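Local coordinates for protein HpcE (Thermus thermophilus, PDB 1WZO) that probably isomerises 2-hydroxyhepta-2,4-diene-1,7-dioate, a step in homoprotocatechuate breakdown, as a member of the fumarylacetoacetate hydrolase family, at residues M1-K9 with G15-D24. Numbering follows the deposited sequence.
Sequences MKLARFLAK and GVYREGLLLD
An antiparallel beta hairpin, strand 2-8 with strand 11-18, pairs A4 with G15 as a hydrogen-bonded pair and L3 with V16 as a non-hydrogen-bonded one. G15 N gives a 2.8 Å bond to A4 O, and A4 N returns one of 3.0 Å to G15 O. Next along, Y17 N reaches K2 O at 2.9 Å with an N-H...O angle of 162°. The return link from K2 N to Y17 O runs through a water, which accepts from the first and donates to the second. After the type I' turn from R18 to L21, strand 21-23 runs back beside strand 11-18 and brings L22 against A4 and F6. Its CD1 lies over one face of the F6 ring, 4.1 Å from the centroid and 27° off the normal, a CH-pi contact, while CD2 meets A4 CB at 3.9 Å. The ring reaches L22 because F6 CG sits between backbone N and carbonyl carbon (chi1 58°). Replacing F6 with an alanine would probably leave L22 CD1 without its aromatic face and open a gap over L22. Strand 36-37 places W37 against A4 and L22, strand 152-159 packs F157 on K2, A4 and Y17, and H13 of strand 11-18 and H30 of strand 29-30 meet the F6 ring.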
# COMPACT_ATOMS: atom_id res chain seq x y z
N MET B 1 10.64 -0.01 -23.82
CA MET B 1 11.68 0.52 -22.90
C MET B 1 11.89 -0.41 -21.70
O MET B 1 10.99 -1.14 -21.30
CB MET B 1 11.29 1.92 -22.42
CG MET B 1 9.97 1.99 -21.69
SD MET B 1 9.40 3.69 -21.47
CE MET B 1 10.68 4.34 -20.45
N LYS B 2 13.10 -0.37 -21.14
CA LYS B 2 13.45 -1.19 -19.99
C LYS B 2 13.34 -0.35 -18.73
O LYS B 2 14.22 0.46 -18.42
CB LYS B 2 14.88 -1.72 -20.14
CG LYS B 2 15.05 -2.74 -21.26
CD LYS B 2 16.50 -3.16 -21.41
CE LYS B 2 16.67 -4.23 -22.49
NZ LYS B 2 16.19 -3.77 -23.82
N LEU B 3 12.24 -0.53 -18.01
CA LEU B 3 12.00 0.21 -16.78
C LEU B 3 12.80 -0.42 -15.64
O LEU B 3 12.97 -1.64 -15.60
CB LEU B 3 10.51 0.21 -16.45
CG LEU B 3 9.62 0.72 -17.59
CD1 LEU B 3 8.16 0.76 -17.16
CD2 LEU B 3 10.08 2.11 -18.01
N ALA B 4 13.29 0.41 -14.73
CA ALA B 4 14.08 -0.07 -13.60
C ALA B 4 13.88 0.82 -12.39
O ALA B 4 13.46 1.97 -12.51
CB ALA B 4 15.55 -0.11 -13.98
N ARG B 5 14.17 0.27 -11.21
CA ARG B 5 14.07 1.01 -9.96
C ARG B 5 15.40 0.83 -9.25
O ARG B 5 15.97 -0.26 -9.25
CB ARG B 5 12.92 0.48 -9.09
CG ARG B 5 11.55 0.83 -9.64
CD ARG B 5 10.41 0.24 -8.81
NE ARG B 5 10.34 0.75 -7.45
CZ ARG B 5 10.76 0.10 -6.36
NH1 ARG B 5 11.30 -1.11 -6.47
NH2 ARG B 5 10.62 0.64 -5.16
N PHE B 6 15.92 1.91 -8.68
CA PHE B 6 17.19 1.83 -7.99
C PHE B 6 17.27 2.83 -6.84
O PHE B 6 16.51 3.80 -6.80
CB PHE B 6 18.34 2.06 -8.98
CG PHE B 6 18.27 3.37 -9.70
CD1 PHE B 6 18.92 4.50 -9.21
CD2 PHE B 6 17.53 3.49 -10.89
CE1 PHE B 6 18.84 5.73 -9.88
CE2 PHE B 6 17.45 4.71 -11.56
CZ PHE B 6 18.11 5.83 -11.05
N LEU B 7 18.19 2.58 -5.92
CA LEU B 7 18.36 3.44 -4.76
C LEU B 7 19.69 4.19 -4.90
O LEU B 7 20.72 3.58 -5.19
CB LEU B 7 18.35 2.58 -3.49
CG LEU B 7 18.29 3.25 -2.12
CD1 LEU B 7 17.04 4.11 -2.00
CD2 LEU B 7 18.29 2.17 -1.04
N ALA B 8 19.65 5.50 -4.70
CA ALA B 8 20.85 6.31 -4.81
C ALA B 8 20.77 7.52 -3.89
O ALA B 8 19.80 8.28 -3.92
CB ALA B 8 21.05 6.77 -6.25
N LYS B 9 21.78 7.67 -3.04
CA LYS B 9 21.85 8.79 -2.10
C LYS B 9 20.59 8.97 -1.26
O LYS B 9 20.16 10.09 -1.00
CB LYS B 9 22.16 10.08 -2.85
CG LYS B 9 23.51 10.06 -3.54
CD LYS B 9 23.78 11.35 -4.30
CE LYS B 9 25.12 11.30 -5.01
NZ LYS B 9 25.38 12.55 -5.76
N GLY B 15 13.46 4.69 -12.94
CA GLY B 15 14.07 5.14 -14.17
C GLY B 15 13.98 4.24 -15.39
O GLY B 15 13.21 3.28 -15.42
N VAL B 16 14.79 4.56 -16.39
CA VAL B 16 14.84 3.83 -17.65
C VAL B 16 16.28 3.48 -17.98
O VAL B 16 17.19 4.28 -17.76
CB VAL B 16 14.26 4.67 -18.80
CG1 VAL B 16 14.12 3.83 -20.05
CG2 VAL B 16 12.94 5.28 -18.39
N TYR B 17 16.49 2.29 -18.52
CA TYR B 17 17.83 1.83 -18.87
C TYR B 17 18.13 2.09 -20.34
O TYR B 17 17.53 1.47 -21.22
CB TYR B 17 17.95 0.34 -18.58
CG TYR B 17 19.36 -0.21 -18.64
CD1 TYR B 17 20.30 0.12 -17.67
CD2 TYR B 17 19.74 -1.10 -19.65
CE1 TYR B 17 21.59 -0.42 -17.69
CE2 TYR B 17 21.01 -1.65 -19.68
CZ TYR B 17 21.93 -1.31 -18.70
OH TYR B 17 23.19 -1.87 -18.72
N ARG B 18 19.06 3.01 -20.60
CA ARG B 18 19.45 3.36 -21.97
C ARG B 18 20.97 3.44 -22.07
O ARG B 18 21.62 4.07 -21.24
CB ARG B 18 18.87 4.72 -22.36
CG ARG B 18 17.36 4.83 -22.26
CD ARG B 18 16.90 6.24 -22.61
NE ARG B 18 15.48 6.44 -22.34
CZ ARG B 18 14.86 7.61 -22.47
NH1 ARG B 18 15.53 8.69 -22.85
NH2 ARG B 18 13.56 7.70 -22.20
N GLU B 19 21.53 2.80 -23.10
CA GLU B 19 22.97 2.82 -23.32
C GLU B 19 23.77 2.51 -22.05
O GLU B 19 24.70 3.25 -21.71
CB GLU B 19 23.42 4.17 -23.87
CG GLU B 19 22.91 4.50 -25.26
CD GLU B 19 21.87 5.60 -25.26
OE1 GLU B 19 21.42 6.00 -26.36
OE2 GLU B 19 21.51 6.08 -24.16
N GLY B 20 23.40 1.44 -21.36
CA GLY B 20 24.12 1.06 -20.16
C GLY B 20 24.06 2.06 -19.02
O GLY B 20 24.90 2.02 -18.12
N LEU B 21 23.08 2.96 -19.05
CA LEU B 21 22.94 3.95 -17.99
C LEU B 21 21.50 4.05 -17.50
O LEU B 21 20.56 3.77 -18.24
CB LEU B 21 23.42 5.32 -18.48
CG LEU B 21 24.91 5.42 -18.82
CD1 LEU B 21 25.22 6.82 -19.33
CD2 LEU B 21 25.74 5.10 -17.59
N LEU B 22 21.35 4.45 -16.24
CA LEU B 22 20.03 4.60 -15.64
C LEU B 22 19.64 6.06 -15.55
O LEU B 22 20.37 6.88 -14.99
CB LEU B 22 20.02 3.98 -14.24
CG LEU B 22 20.13 2.47 -14.13
CD1 LEU B 22 20.43 2.08 -12.68
CD2 LEU B 22 18.84 1.82 -14.62
N LEU B 23 18.48 6.40 -16.11
CA LEU B 23 17.99 7.77 -16.08
C LEU B 23 16.82 7.87 -15.11
O LEU B 23 15.88 7.08 -15.20
CB LEU B 23 17.54 8.20 -17.48
CG LEU B 23 18.58 8.05 -18.59
CD1 LEU B 23 18.00 8.57 -19.90
CD2 LEU B 23 19.84 8.81 -18.22
N ASP B 24 16.87 8.82 -14.19
CA ASP B 24 15.78 8.97 -13.23
C ASP B 24 14.62 9.79 -13.79
O ASP B 24 14.64 10.21 -14.95
CB ASP B 24 16.28 9.60 -11.92
CG ASP B 24 16.94 10.96 -12.13
OD1 ASP B 24 16.54 11.69 -13.06
OD2 ASP B 24 17.85 11.30 -11.35
O HOH W 1 14.99 1.24 -22.34